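Local coordinates for variable region-containing chitin-binding protein 3 (Branchiostoma floridae, PDB 2FBO) that probably binds chitin as a whole secreted protein, an immune-type receptor of amphioxus whose two tandem immunoglobulin V-type domains make up this chain, at residues Pro35-Leu40 with Cys107-Trp112; Ala43-Ser48 with Ala241-Thr246; Thr95-Gln100 with Leu127-His132; Cys163-Val168 with Lys191-Ile196; Thr169-Pro174 with Trp229-Thr234. All coordinates share one frame; numbering follows the deposited sequence.

Interaction 1 of 5, residues Pro35-Leu40 with Cys107-Trp112; sequences PVISWL and CQVAQW
Four backbone hydrogen bonds tie Val-36 to Ala-110 and Ser-38 to Gln-108, both antiparallel hydrogen-bonded pairs. The straightest runs from Val-36 N to Ala-110 O, 2.7 Å with 169° at the hydrogen. Ile-37 with Val-109 lies between them and Trp-39 with Cys-107 just beyond; both are non-hydrogen-bonded pairs.

The main side-chain contact is aromatic. Cys-107 CB sits over one face of the Trp-39 six-membered ring, 3.7 Å from its centroid, in a CH-pi contact. Cys-107 SG, anti to its own backbone N (chi1 -180°), lies obliquely to the same ring, 4.3 Å from the centroid. Trp-39 NE1 is hydrogen-bonded to Pro-90 O. With an alanine in place of Trp-39, the disulfide of Cys-107 would probably lose its aromatic cover and Pro-90 O its donor.

Apolar contacts continue on this face, where Pro-35 CB meets Val-109 CG1 at 3.8 Å. On the other face Val-36 CG2 touches Trp-112 CE3 at 3.5 Å.

One water joins the polar groups. It donates to Val-36 O, accepts from Gln-108 NE2 and bonds Ser-38 OG. Gln-108 NE2 also reaches Glu-181 O in the second domain.

A tryptophan of strand C packed on the Cys-24 to Cys-107 disulfide, which joins strands B and F, is the classic core of an immunoglobulin domain.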
# COMPACT_ATOMS: atom_id res chain seq x y z
N PRO A 35 2.32 10.80 -11.99
CA PRO A 35 2.86 10.07 -10.84
C PRO A 35 3.63 8.85 -11.32
O PRO A 35 3.55 8.48 -12.49
CB PRO A 35 1.61 9.70 -10.05
CG PRO A 35 0.61 9.44 -11.14
CD PRO A 35 0.87 10.58 -12.12
N VAL A 36 4.39 8.23 -10.41
CA VAL A 36 5.14 7.03 -10.76
C VAL A 36 4.40 5.80 -10.27
O VAL A 36 4.07 5.69 -9.08
CB VAL A 36 6.56 7.05 -10.14
CG1 VAL A 36 7.28 5.72 -10.44
CG2 VAL A 36 7.36 8.21 -10.70
N ILE A 37 4.11 4.89 -11.18
CA ILE A 37 3.41 3.65 -10.85
C ILE A 37 4.46 2.59 -10.57
O ILE A 37 5.39 2.41 -11.37
CB ILE A 37 2.53 3.15 -12.03
CG1 ILE A 37 1.25 3.98 -12.14
CG2 ILE A 37 2.19 1.67 -11.82
CD1 ILE A 37 1.47 5.44 -12.46
N SER A 38 4.34 1.91 -9.44
CA SER A 38 5.29 0.86 -9.09
C SER A 38 4.56 -0.40 -8.64
O SER A 38 3.69 -0.34 -7.78
CB SER A 38 6.21 1.30 -7.94
OG SER A 38 7.13 2.31 -8.32
N TRP A 39 4.89 -1.54 -9.26
CA TRP A 39 4.33 -2.81 -8.83
C TRP A 39 5.51 -3.51 -8.15
O TRP A 39 6.57 -3.72 -8.75
CB TRP A 39 3.80 -3.66 -10.00
CG TRP A 39 2.38 -3.32 -10.38
CD1 TRP A 39 1.97 -2.42 -11.32
CD2 TRP A 39 1.18 -3.85 -9.78
NE1 TRP A 39 0.59 -2.35 -11.35
CE2 TRP A 39 0.08 -3.21 -10.42
CE3 TRP A 39 0.93 -4.80 -8.78
CZ2 TRP A 39 -1.25 -3.49 -10.08
CZ3 TRP A 39 -0.40 -5.08 -8.44
CH2 TRP A 39 -1.47 -4.43 -9.09
N LEU A 40 5.32 -3.87 -6.88
CA LEU A 40 6.37 -4.50 -6.08
C LEU A 40 5.88 -5.81 -5.47
O LEU A 40 4.73 -5.91 -5.05
CB LEU A 40 6.77 -3.53 -4.95
CG LEU A 40 6.96 -2.06 -5.38
CD1 LEU A 40 6.91 -1.13 -4.17
CD2 LEU A 40 8.28 -1.94 -6.12
N CYS A 107 0.50 -2.46 -5.57
CA CYS A 107 0.30 -1.43 -6.57
C CYS A 107 0.55 -0.14 -5.82
O CYS A 107 -0.25 0.26 -4.97
CB CYS A 107 -1.12 -1.41 -7.11
SG CYS A 107 -1.36 -0.12 -8.38
N GLN A 108 1.68 0.50 -6.10
CA GLN A 108 2.02 1.75 -5.44
C GLN A 108 2.03 2.87 -6.46
O GLN A 108 2.58 2.73 -7.56
CB GLN A 108 3.40 1.66 -4.78
CG GLN A 108 3.93 2.99 -4.24
CD GLN A 108 5.37 2.89 -3.76
OE1 GLN A 108 5.65 2.31 -2.71
NE2 GLN A 108 6.30 3.44 -4.54
N VAL A 109 1.41 3.99 -6.11
CA VAL A 109 1.39 5.14 -7.00
C VAL A 109 1.84 6.33 -6.17
O VAL A 109 1.25 6.63 -5.13
CB VAL A 109 -0.01 5.40 -7.57
CG1 VAL A 109 0.06 6.55 -8.58
CG2 VAL A 109 -0.56 4.14 -8.23
N ALA A 110 2.88 7.01 -6.62
CA ALA A 110 3.42 8.15 -5.88
C ALA A 110 3.68 9.37 -6.76
O ALA A 110 4.19 9.25 -7.87
CB ALA A 110 4.71 7.74 -5.18
N GLN A 111 3.34 10.54 -6.23
CA GLN A 111 3.55 11.79 -6.95
C GLN A 111 4.99 11.85 -7.44
O GLN A 111 5.90 11.29 -6.83
CB GLN A 111 3.31 13.00 -6.04
CG GLN A 111 1.87 13.33 -5.76
CD GLN A 111 1.74 14.56 -4.89
OE1 GLN A 111 2.14 14.56 -3.72
NE2 GLN A 111 1.17 15.63 -5.44
N TRP A 112 5.18 12.55 -8.55
CA TRP A 112 6.50 12.74 -9.12
C TRP A 112 7.28 13.61 -8.13
O TRP A 112 6.76 14.61 -7.64
CB TRP A 112 6.36 13.42 -10.48
CG TRP A 112 7.63 13.58 -11.21
CD1 TRP A 112 8.39 14.71 -11.30
CD2 TRP A 112 8.32 12.58 -11.97
NE1 TRP A 112 9.51 14.48 -12.06
CE2 TRP A 112 9.49 13.18 -12.48
CE3 TRP A 112 8.07 11.23 -12.26
CZ2 TRP A 112 10.41 12.47 -13.28
CZ3 TRP A 112 8.98 10.53 -13.05
CH2 TRP A 112 10.14 11.15 -13.55
O HOH W 1 5.82 4.62 -7.27

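Interaction 2 of 5, residues Ala43-Ser48 with Ala241-Thr246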
# COMPACT_ATOMS: atom_id res chain seq x y z
N ALA A 43 6.23 -8.59 1.23
CA ALA A 43 5.38 -8.43 2.42
C ALA A 43 4.86 -7.00 2.59
O ALA A 43 3.80 -6.78 3.17
CB ALA A 43 6.15 -8.85 3.66
N SER A 44 5.63 -6.04 2.08
CA SER A 44 5.25 -4.63 2.15
C SER A 44 5.97 -3.86 1.05
O SER A 44 6.98 -4.32 0.52
CB SER A 44 5.62 -4.05 3.52
OG SER A 44 7.02 -4.12 3.72
N PRO A 45 5.46 -2.68 0.70
CA PRO A 45 6.12 -1.91 -0.36
C PRO A 45 7.62 -1.71 -0.12
O PRO A 45 8.42 -1.85 -1.04
CB PRO A 45 5.35 -0.59 -0.36
CG PRO A 45 3.95 -1.03 0.04
CD PRO A 45 4.24 -2.01 1.16
N ASP A 46 7.99 -1.40 1.12
CA ASP A 46 9.39 -1.16 1.46
C ASP A 46 10.28 -2.40 1.58
O ASP A 46 11.50 -2.29 1.67
CB ASP A 46 9.48 -0.32 2.74
CG ASP A 46 8.81 -1.00 3.92
OD1 ASP A 46 7.74 -1.61 3.73
OD2 ASP A 46 9.34 -0.89 5.05
N ARG A 47 9.67 -3.58 1.58
CA ARG A 47 10.42 -4.84 1.65
C ARG A 47 9.96 -5.73 0.50
O ARG A 47 9.34 -6.77 0.70
CB ARG A 47 10.19 -5.51 3.00
CG ARG A 47 10.82 -4.72 4.15
CD ARG A 47 10.15 -5.03 5.47
NE ARG A 47 10.71 -4.24 6.56
CZ ARG A 47 10.10 -4.06 7.73
NH1 ARG A 47 8.92 -4.61 7.96
NH2 ARG A 47 10.68 -3.33 8.67
N SER A 48 10.30 -5.32 -0.71
CA SER A 48 9.87 -6.06 -1.89
C SER A 48 10.91 -6.02 -3.00
O SER A 48 11.97 -5.42 -2.86
CB SER A 48 8.58 -5.43 -2.40
OG SER A 48 8.84 -4.08 -2.78
N ALA A 241 1.42 -11.11 5.55
CA ALA A 241 1.28 -9.74 6.01
C ALA A 241 0.57 -8.87 5.00
O ALA A 241 0.60 -9.14 3.80
CB ALA A 241 2.66 -9.16 6.33
N ASP A 242 -0.11 -7.85 5.50
CA ASP A 242 -0.80 -6.90 4.64
C ASP A 242 -0.99 -5.60 5.40
O ASP A 242 -0.98 -5.59 6.64
CB ASP A 242 -2.15 -7.45 4.16
CG ASP A 242 -2.71 -6.67 2.98
OD1 ASP A 242 -1.92 -5.99 2.28
OD2 ASP A 242 -3.93 -6.73 2.73
N ARG A 243 -1.13 -4.51 4.67
CA ARG A 243 -1.32 -3.21 5.28
C ARG A 243 -2.11 -2.30 4.35
O ARG A 243 -2.10 -2.48 3.13
CB ARG A 243 0.03 -2.57 5.63
CG ARG A 243 0.87 -2.11 4.42
CD ARG A 243 2.16 -1.39 4.86
NE ARG A 243 3.12 -2.28 5.50
CZ ARG A 243 4.29 -1.89 5.99
NH1 ARG A 243 4.67 -0.62 5.92
NH2 ARG A 243 5.10 -2.77 6.56
N SER A 244 -2.80 -1.33 4.94
CA SER A 244 -3.60 -0.38 4.18
C SER A 244 -3.47 0.97 4.88
O SER A 244 -3.23 1.03 6.09
CB SER A 244 -5.07 -0.83 4.17
OG SER A 244 -5.85 0.04 3.36
N SER A 245 -3.62 2.06 4.13
CA SER A 245 -3.46 3.37 4.74
C SER A 245 -4.74 4.19 4.88
O SER A 245 -5.76 3.92 4.23
CB SER A 245 -2.43 4.19 3.96
OG SER A 245 -2.99 4.71 2.77
N THR A 246 -4.66 5.20 5.73
CA THR A 246 -5.76 6.11 5.99
C THR A 246 -5.17 7.49 6.22
O THR A 246 -4.17 7.63 6.94
CB THR A 246 -6.56 5.72 7.26
OG1 THR A 246 -7.12 4.41 7.10
CG2 THR A 246 -7.68 6.72 7.51
O HOH W 2 2.59 -5.19 5.12
O HOH W 3 7.41 -1.09 7.17
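The backbones approach only at Ala-43 and Ala-241, whose CA atoms are 5.6 Å apart, and beyond them a type I turn from Ser-44 to Arg-47 faces strand 241-246. Ala-43 CB and Ala-241 CB make a loose apolar contact.

Arg-243 carries most of the contact. Its chain bends at chi3 (68°), which brings the guanidinium over the turn. Ser-44 CB lies over one face of that group, 3.3 Å from Arg-243 NH2. The group's edge is held by two waters in its plane. One accepts from Arg-243 NE at 3.0 Å and donates to Ala-43 O. The other accepts from Arg-243 NH2 and donates to Asp-46 OD2 at 2.9 Å.

The direct ion pair is long: Asp-46 OD1 is 3.9 Å from Arg-243 NH1 and well out of the guanidinium plane, so it acts by charge alone. Ser-44 OG donates to Asp-46 OD1 at 2.6 Å and fixes the carboxylate on the turn. Asp-46 also makes a long ion pair with Arg-47, and its charge probably eases the closeness of the two arginines.

The strongest partner of Arg-243 is Glu-231 on neighbouring strand 226-233, and Tyr-171 and Tyr-185 add cation-pi contacts. Pro-45 rests on Trp-106 of strand 103-110 and on Tyr-185 of strand 184-191. The contact thus joins the two V-type domains.

Interaction 3 of 5, residues Thr95-Gln100 with Leu127-His132; sequences THVHPQ and LKVTGH
Val-97 and Val-129 both hold CG1 anti to the backbone N (chi1 175° in each), which leaves CG2 beside that N. With this setting Val-97 CG1 meets Val-129 CG2 at 3.6 Å, the two side chains running past one another head to tail. Val-129 CG2 also comes within 3.6 Å of His-98 O. Leu-127 CD2 touches Val-97 CG1 more loosely, at 4.4 Å.

The contact lies at one end of the first V-type domain. Here the loop between strands 92-94 and 103-110 packs against the end of the last strand, 120-129. Val-97 and Leu-127 both reach Val-14 and Val-20, so the small apolar cluster spans the two sheets of the sandwich.

The outer part of the contact is a proline on a histidine. The Pro-99 ring lies alongside His-132. Pro-99 CG stands over one face of the His-132 ring, 3.9 Å from its centroid, in a CH-pi contact. Pro-99 CB is 3.6 Å from His-132 CD2. The ring is steadied from its own segment, since His-132 ND1 donates to Thr-130 O at 3.2 Å. That oxygen lies close to the ring plane. His-132 N is hydrogen-bonded in turn to Val-129 O at 2.8 Å.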
# COMPACT_ATOMS: atom_id res chain seq x y z
N THR A 95 2.28 -12.33 -17.80
CA THR A 95 2.13 -13.46 -18.71
C THR A 95 3.00 -14.66 -18.35
O THR A 95 3.94 -14.53 -17.58
CB THR A 95 2.48 -13.05 -20.14
OG1 THR A 95 3.86 -12.66 -20.18
CG2 THR A 95 1.62 -11.89 -20.61
N HIS A 96 2.68 -15.81 -18.93
CA HIS A 96 3.45 -17.04 -18.71
C HIS A 96 3.76 -17.27 -17.23
O HIS A 96 4.90 -17.55 -16.85
CB HIS A 96 4.75 -16.99 -19.52
CG HIS A 96 4.53 -16.71 -20.98
ND1 HIS A 96 4.77 -15.48 -21.54
CD2 HIS A 96 4.06 -17.49 -21.97
CE1 HIS A 96 4.45 -15.51 -22.83
NE2 HIS A 96 4.02 -16.73 -23.11
N VAL A 97 2.73 -17.17 -16.41
CA VAL A 97 2.85 -17.33 -14.97
C VAL A 97 3.52 -18.63 -14.54
O VAL A 97 3.21 -19.72 -15.04
CB VAL A 97 1.46 -17.25 -14.30
CG1 VAL A 97 1.56 -17.55 -12.80
CG2 VAL A 97 0.86 -15.87 -14.54
N HIS A 98 4.46 -18.50 -13.61
CA HIS A 98 5.20 -19.62 -13.06
C HIS A 98 4.79 -19.75 -11.59
O HIS A 98 4.29 -18.79 -10.99
CB HIS A 98 6.71 -19.36 -13.13
CG HIS A 98 7.27 -19.41 -14.52
ND1 HIS A 98 6.70 -18.73 -15.58
CD2 HIS A 98 8.36 -20.04 -15.01
CE1 HIS A 98 7.42 -18.94 -16.66
NE2 HIS A 98 8.43 -19.74 -16.35
N PRO A 99 4.99 -20.93 -10.99
CA PRO A 99 4.63 -21.15 -9.58
C PRO A 99 5.26 -20.09 -8.67
O PRO A 99 4.62 -19.61 -7.73
CB PRO A 99 5.18 -22.55 -9.31
CG PRO A 99 4.99 -23.24 -10.62
CD PRO A 99 5.46 -22.19 -11.61
N GLN A 100 6.51 -19.75 -8.95
CA GLN A 100 7.24 -18.76 -8.17
C GLN A 100 6.65 -17.36 -8.25
O GLN A 100 7.02 -16.48 -7.48
CB GLN A 100 8.71 -18.74 -8.60
CG GLN A 100 9.50 -19.97 -8.16
CD GLN A 100 9.77 -19.98 -6.66
OE1 GLN A 100 10.59 -19.21 -6.15
NE2 GLN A 100 9.07 -20.86 -5.94
N LEU A 127 -1.53 -12.97 -5.74
CA LEU A 127 -1.54 -13.70 -7.00
C LEU A 127 -1.44 -15.16 -6.60
O LEU A 127 -0.43 -15.62 -6.07
CB LEU A 127 -0.33 -13.30 -7.87
CG LEU A 127 -0.32 -13.77 -9.33
CD1 LEU A 127 0.76 -13.01 -10.10
CD2 LEU A 127 -0.07 -15.26 -9.42
N LYS A 128 -2.52 -15.90 -6.85
CA LYS A 128 -2.59 -17.31 -6.51
C LYS A 128 -2.43 -18.17 -7.75
O LYS A 128 -3.22 -18.07 -8.69
CB LYS A 128 -3.95 -17.61 -5.87
CG LYS A 128 -3.88 -18.20 -4.47
CD LYS A 128 -5.27 -18.34 -3.87
CE LYS A 128 -6.18 -19.22 -4.72
NZ LYS A 128 -5.77 -20.65 -4.70
N VAL A 129 -1.40 -19.01 -7.76
CA VAL A 129 -1.17 -19.90 -8.89
C VAL A 129 -1.84 -21.21 -8.53
O VAL A 129 -1.41 -21.90 -7.61
CB VAL A 129 0.32 -20.13 -9.13
CG1 VAL A 129 0.51 -21.16 -10.24
CG2 VAL A 129 0.99 -18.81 -9.53
N THR A 130 -2.90 -21.53 -9.26
CA THR A 130 -3.67 -22.75 -9.02
C THR A 130 -2.80 -23.94 -8.67
O THR A 130 -1.89 -24.30 -9.42
CB THR A 130 -4.53 -23.10 -10.26
OG1 THR A 130 -5.37 -21.99 -10.58
CG2 THR A 130 -5.40 -24.32 -9.97
N GLY A 131 -3.06 -24.55 -7.52
CA GLY A 131 -2.31 -25.72 -7.09
C GLY A 131 -0.96 -25.49 -6.44
O GLY A 131 -0.29 -26.46 -6.08
N HIS A 132 -0.56 -24.24 -6.26
CA HIS A 132 0.74 -23.95 -5.65
C HIS A 132 0.68 -22.94 -4.50
O HIS A 132 1.33 -23.12 -3.46
CB HIS A 132 1.72 -23.42 -6.70
CG HIS A 132 2.06 -24.40 -7.78
ND1 HIS A 132 1.20 -24.68 -8.82
CD2 HIS A 132 3.16 -25.16 -7.98
CE1 HIS A 132 1.76 -25.57 -9.62
NE2 HIS A 132 2.95 -25.87 -9.13

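Interaction 4 of 5, residues Cys163-Val168 with Lys191-Ile196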
# COMPACT_ATOMS: atom_id res chain seq x y z
N CYS A 163 -7.46 -12.73 9.67
CA CYS A 163 -6.53 -12.01 10.53
C CYS A 163 -6.53 -12.44 11.99
O CYS A 163 -6.14 -11.66 12.86
CB CYS A 163 -6.84 -10.51 10.46
SG CYS A 163 -8.62 -10.11 10.43
N ALA A 164 -6.96 -13.67 12.26
CA ALA A 164 -7.00 -14.16 13.63
C ALA A 164 -5.62 -14.24 14.27
O ALA A 164 -4.68 -14.77 13.68
CB ALA A 164 -7.66 -15.53 13.67
N ASN A 165 -5.50 -13.69 15.48
CA ASN A 165 -4.25 -13.70 16.22
C ASN A 165 -3.06 -13.08 15.48
O ASN A 165 -1.93 -13.53 15.64
CB ASN A 165 -3.91 -15.14 16.63
CG ASN A 165 -4.93 -15.73 17.58
OD1 ASN A 165 -6.13 -15.74 17.29
ND2 ASN A 165 -4.47 -16.23 18.72
N ALA A 166 -3.33 -12.05 14.69
CA ALA A 166 -2.26 -11.39 13.95
C ALA A 166 -1.55 -10.33 14.79
O ALA A 166 -2.17 -9.68 15.63
CB ALA A 166 -2.82 -10.74 12.69
N ASN A 167 -0.25 -10.16 14.56
CA ASN A 167 0.51 -9.14 15.25
C ASN A 167 -0.01 -7.87 14.57
O ASN A 167 -0.29 -7.88 13.37
CB ASN A 167 2.00 -9.30 14.98
CG ASN A 167 2.86 -8.40 15.85
OD1 ASN A 167 3.19 -8.76 16.98
ND2 ASN A 167 3.20 -7.23 15.34
N VAL A 168 -0.13 -6.78 15.33
CA VAL A 168 -0.63 -5.52 14.77
C VAL A 168 0.39 -4.41 14.91
O VAL A 168 0.91 -4.16 16.01
CB VAL A 168 -1.93 -5.07 15.47
CG1 VAL A 168 -2.48 -3.83 14.78
CG2 VAL A 168 -2.95 -6.19 15.46
N LYS A 191 1.14 -4.11 18.91
CA LYS A 191 0.49 -4.98 19.87
C LYS A 191 0.70 -6.41 19.41
O LYS A 191 0.15 -6.82 18.38
CB LYS A 191 -1.01 -4.68 19.95
CG LYS A 191 -1.76 -5.61 20.90
CD LYS A 191 -3.26 -5.36 20.88
CE LYS A 191 -3.98 -6.36 21.79
NZ LYS A 191 -5.46 -6.21 21.77
N ASN A 192 1.49 -7.17 20.15
CA ASN A 192 1.74 -8.56 19.79
C ASN A 192 0.73 -9.50 20.44
O ASN A 192 -0.04 -9.09 21.31
CB ASN A 192 3.17 -8.97 20.17
CG ASN A 192 3.44 -8.85 21.65
OD1 ASN A 192 2.58 -9.14 22.48
ND2 ASN A 192 4.66 -8.43 22.00
N GLN A 193 0.74 -10.76 20.02
CA GLN A 193 -0.18 -11.76 20.54
C GLN A 193 0.01 -12.12 22.00
O GLN A 193 -0.58 -13.08 22.50
CB GLN A 193 -0.09 -13.03 19.69
CG GLN A 193 -0.76 -12.88 18.35
CD GLN A 193 -2.23 -12.53 18.50
OE1 GLN A 193 -3.01 -13.32 19.03
NE2 GLN A 193 -2.60 -11.34 18.05
N PHE A 194 0.84 -11.35 22.69
CA PHE A 194 1.11 -11.59 24.10
C PHE A 194 0.50 -10.47 24.94
O PHE A 194 0.68 -10.44 26.16
CB PHE A 194 2.62 -11.69 24.31
CG PHE A 194 3.30 -12.64 23.35
CD1 PHE A 194 3.44 -12.30 22.00
CD2 PHE A 194 3.76 -13.88 23.78
CE1 PHE A 194 4.03 -13.19 21.10
CE2 PHE A 194 4.35 -14.77 22.88
CZ PHE A 194 4.48 -14.42 21.54
N GLY A 195 -0.21 -9.57 24.28
CA GLY A 195 -0.86 -8.47 24.97
C GLY A 195 0.06 -7.34 25.36
O GLY A 195 -0.32 -6.45 26.13
N ILE A 196 1.28 -7.35 24.84
CA ILE A 196 2.24 -6.31 25.16
C ILE A 196 2.21 -5.23 24.06
O ILE A 196 2.27 -5.53 22.87
CB ILE A 196 3.66 -6.93 25.37
CG1 ILE A 196 4.73 -6.07 24.73
CG2 ILE A 196 3.69 -8.35 24.85
CD1 ILE A 196 4.87 -4.76 25.38
O HOH W 4 -1.92 -8.69 18.22
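Two loops at one end of the second V-type domain meet here, where Val-168 and Lys-191 form an antiparallel hydrogen-bonded pair between strands 167-175 and 184-191. Lys-191 N donates to Val-168 O at 2.9 Å, and Val-168 N to Lys-191 O at 3.1 Å.

The backbones stay close at Asn-167 and Asn-192, and past these Gln-193 bridges the two loops. Gln-193 bends at chi2 (-58°) and lays its amide against the backbone of Asn-165 and Ala-166. Gln-193 NE2 gives a weak bond to Ala-166 O, with only 125° at the hydrogen. A water donates to both Ala-166 O and Lys-191 O. Gln-193 OE1 lies 3.1 Å from Asn-165 CB, and the two amides are turned 43° apart.

The segment 191-196 folds as a type I turn from Asn-192 to Gly-195, with an Asx turn at its start. Asn-192 OD1 accepts from Phe-194 N at 2.8 Å and from Ile-196 N at 3.2 Å. The donors come from opposite faces of the amide plane. An alanine in place of Asn-192 would leave both backbone N-H groups without this acceptor, and the turn would probably become less firmly set.

Across the contact, Asn-167 OD1 rests 3.2 Å from Asn-192 CB, while Asn-167 ND2 bonds Asn-190 OD1.

Interaction 5 of 5, residues Thr169-Pro174 with Trp229-Thr234; sequences TWYTGP and WCELAT
Glu-231 OE1 accepts from Tyr-171 OH at 2.8 Å and, weakly, from a water that also donates to Thr-169 OG1. Thr-169 OG1 is also hydrogen-bonded to Asn-190 OD1. The tyrosine hydroxyl meets Glu-231 OE1 from above the carboxylate plane, and the tyrosine ring is turned 74° from that plane. Glu-231 stretches out with CG anti to the backbone N (chi1 169°), which carries the carboxylate alongside Thr-169 to the tyrosine hydroxyl. Glu-231 OE2 forms a salt bridge with Arg-243.

Trp-229 NE1 donates to Gly-173 O at 2.7 Å. The oxygen lies in the indole plane, but the donor stands 50° out of the carbonyl plane. Pro-174 CD packs obliquely on the same indole, 3.7 Å from Trp-229 NE1. The peptide bond before this proline is cis.

On the other face of the sheet Cys-230 CB lies almost centrally over the Trp-170 six-membered ring, 3.6 Å from its centroid. Cys-230 SG, bonded to Cys-158, is also over this face.

Backbone bonds pair Thr-169 with Glu-231 and Tyr-171 with Trp-229. Strand 167-175 continues the sheet to 184-191, and strand 226-233 to 241-249. Trp-170 and the disulfide fill the inside of the sandwich, while Tyr-171, Trp-229 and Glu-231 face the first domain.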
# COMPACT_ATOMS: atom_id res chain seq x y z
N THR A 169 0.69 -3.73 13.81
CA THR A 169 1.64 -2.62 13.83
C THR A 169 1.10 -1.46 13.01
O THR A 169 0.74 -1.63 11.85
CB THR A 169 3.00 -3.01 13.24
OG1 THR A 169 3.50 -4.18 13.90
CG2 THR A 169 4.00 -1.87 13.42
N TRP A 170 1.04 -0.28 13.62
CA TRP A 170 0.58 0.91 12.92
C TRP A 170 1.81 1.73 12.59
O TRP A 170 2.77 1.77 13.38
CB TRP A 170 -0.38 1.74 13.78
CG TRP A 170 -1.73 1.12 13.98
CD1 TRP A 170 -2.04 0.11 14.85
CD2 TRP A 170 -2.94 1.47 13.32
NE1 TRP A 170 -3.39 -0.18 14.77
CE2 TRP A 170 -3.96 0.64 13.83
CE3 TRP A 170 -3.27 2.41 12.33
CZ2 TRP A 170 -5.29 0.72 13.40
CZ3 TRP A 170 -4.59 2.49 11.90
CH2 TRP A 170 -5.58 1.65 12.43
N TYR A 171 1.80 2.37 11.42
CA TYR A 171 2.92 3.20 10.99
C TYR A 171 2.39 4.56 10.53
O TYR A 171 1.19 4.75 10.36
CB TYR A 171 3.65 2.59 9.78
CG TYR A 171 4.20 1.19 9.95
CD1 TYR A 171 3.38 0.07 9.82
CD2 TYR A 171 5.56 0.99 10.21
CE1 TYR A 171 3.90 -1.21 9.93
CE2 TYR A 171 6.08 -0.29 10.32
CZ TYR A 171 5.25 -1.38 10.18
OH TYR A 171 5.78 -2.65 10.28
N THR A 172 3.31 5.50 10.34
CA THR A 172 2.97 6.81 9.82
C THR A 172 3.87 6.99 8.60
O THR A 172 4.93 6.37 8.51
CB THR A 172 3.24 7.95 10.84
OG1 THR A 172 4.62 7.95 11.21
CG2 THR A 172 2.38 7.77 12.07
N GLY A 173 3.45 7.83 7.66
CA GLY A 173 4.27 8.05 6.48
C GLY A 173 3.76 7.29 5.27
O GLY A 173 2.56 7.17 5.06
N PRO A 174 4.67 6.76 4.44
CA PRO A 174 6.12 6.83 4.59
C PRO A 174 6.70 8.23 4.32
O PRO A 174 6.01 9.09 3.77
CB PRO A 174 6.63 5.80 3.59
CG PRO A 174 5.62 5.92 2.48
CD PRO A 174 4.31 5.98 3.23
N TRP A 229 -0.84 3.85 8.73
CA TRP A 229 -1.05 2.54 8.15
C TRP A 229 -1.30 1.49 9.21
O TRP A 229 -0.70 1.55 10.28
CB TRP A 229 0.18 2.09 7.36
CG TRP A 229 0.58 2.97 6.23
CD1 TRP A 229 1.16 4.20 6.31
CD2 TRP A 229 0.46 2.67 4.84
NE1 TRP A 229 1.41 4.69 5.05
CE2 TRP A 229 0.99 3.77 4.13
CE3 TRP A 229 -0.04 1.58 4.12
CZ2 TRP A 229 1.04 3.81 2.73
CZ3 TRP A 229 0.00 1.62 2.73
CH2 TRP A 229 0.54 2.73 2.05
N CYS A 230 -2.17 0.54 8.90
CA CYS A 230 -2.41 -0.56 9.82
C CYS A 230 -1.90 -1.80 9.12
O CYS A 230 -2.36 -2.14 8.03
CB CYS A 230 -3.89 -0.78 10.13
SG CYS A 230 -4.10 -2.25 11.20
N GLU A 231 -0.93 -2.46 9.74
CA GLU A 231 -0.37 -3.69 9.19
C GLU A 231 -0.65 -4.85 10.13
O GLU A 231 -0.46 -4.73 11.34
CB GLU A 231 1.14 -3.58 9.01
CG GLU A 231 1.78 -4.93 8.69
CD GLU A 231 3.29 -4.89 8.71
OE1 GLU A 231 3.87 -4.57 9.77
OE2 GLU A 231 3.90 -5.20 7.67
N LEU A 232 -1.11 -5.95 9.56
CA LEU A 232 -1.38 -7.16 10.32
C LEU A 232 -0.45 -8.23 9.76
O LEU A 232 -0.37 -8.40 8.54
CB LEU A 232 -2.84 -7.60 10.14
CG LEU A 232 -3.91 -6.59 10.56
CD1 LEU A 232 -5.29 -7.20 10.37
CD2 LEU A 232 -3.71 -6.20 12.03
N ALA A 233 0.25 -8.93 10.63
CA ALA A 233 1.17 -9.98 10.20
C ALA A 233 1.01 -11.26 11.02
O ALA A 233 1.01 -11.23 12.25
CB ALA A 233 2.61 -9.49 10.29
N THR A 234 0.86 -12.38 10.31
CA THR A 234 0.68 -13.68 10.95
C THR A 234 1.92 -14.55 10.77
O THR A 234 1.93 -15.72 11.18
CB THR A 234 -0.54 -14.43 10.36
OG1 THR A 234 -0.38 -14.58 8.95
CG2 THR A 234 -1.82 -13.67 10.64
O HOH W 5 2.50 -6.46 12.24

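Interactions 1 and 5 are equivalent places in the two tandem domains, each a tryptophan over the core disulfide. Their centres are about 19 Å apart, on opposite sides of the chain's centre. Interaction 2 lies between them and joins the domains. It touches interaction 1 where Leu-40 CD1 approaches Pro-45 O at 3.5 Å, and interaction 5 through the salt bridge of Arg-243 NH2 to Glu-231 OE2 at 2.9 Å. Interaction 4 extends interaction 5 along strand 167-175, with Val-168 CG2 on Leu-232 CD2 at 3.5 Å. Interaction 3 stands apart, its centre about 24 Å from that of interaction 1, though both reach the same sheet.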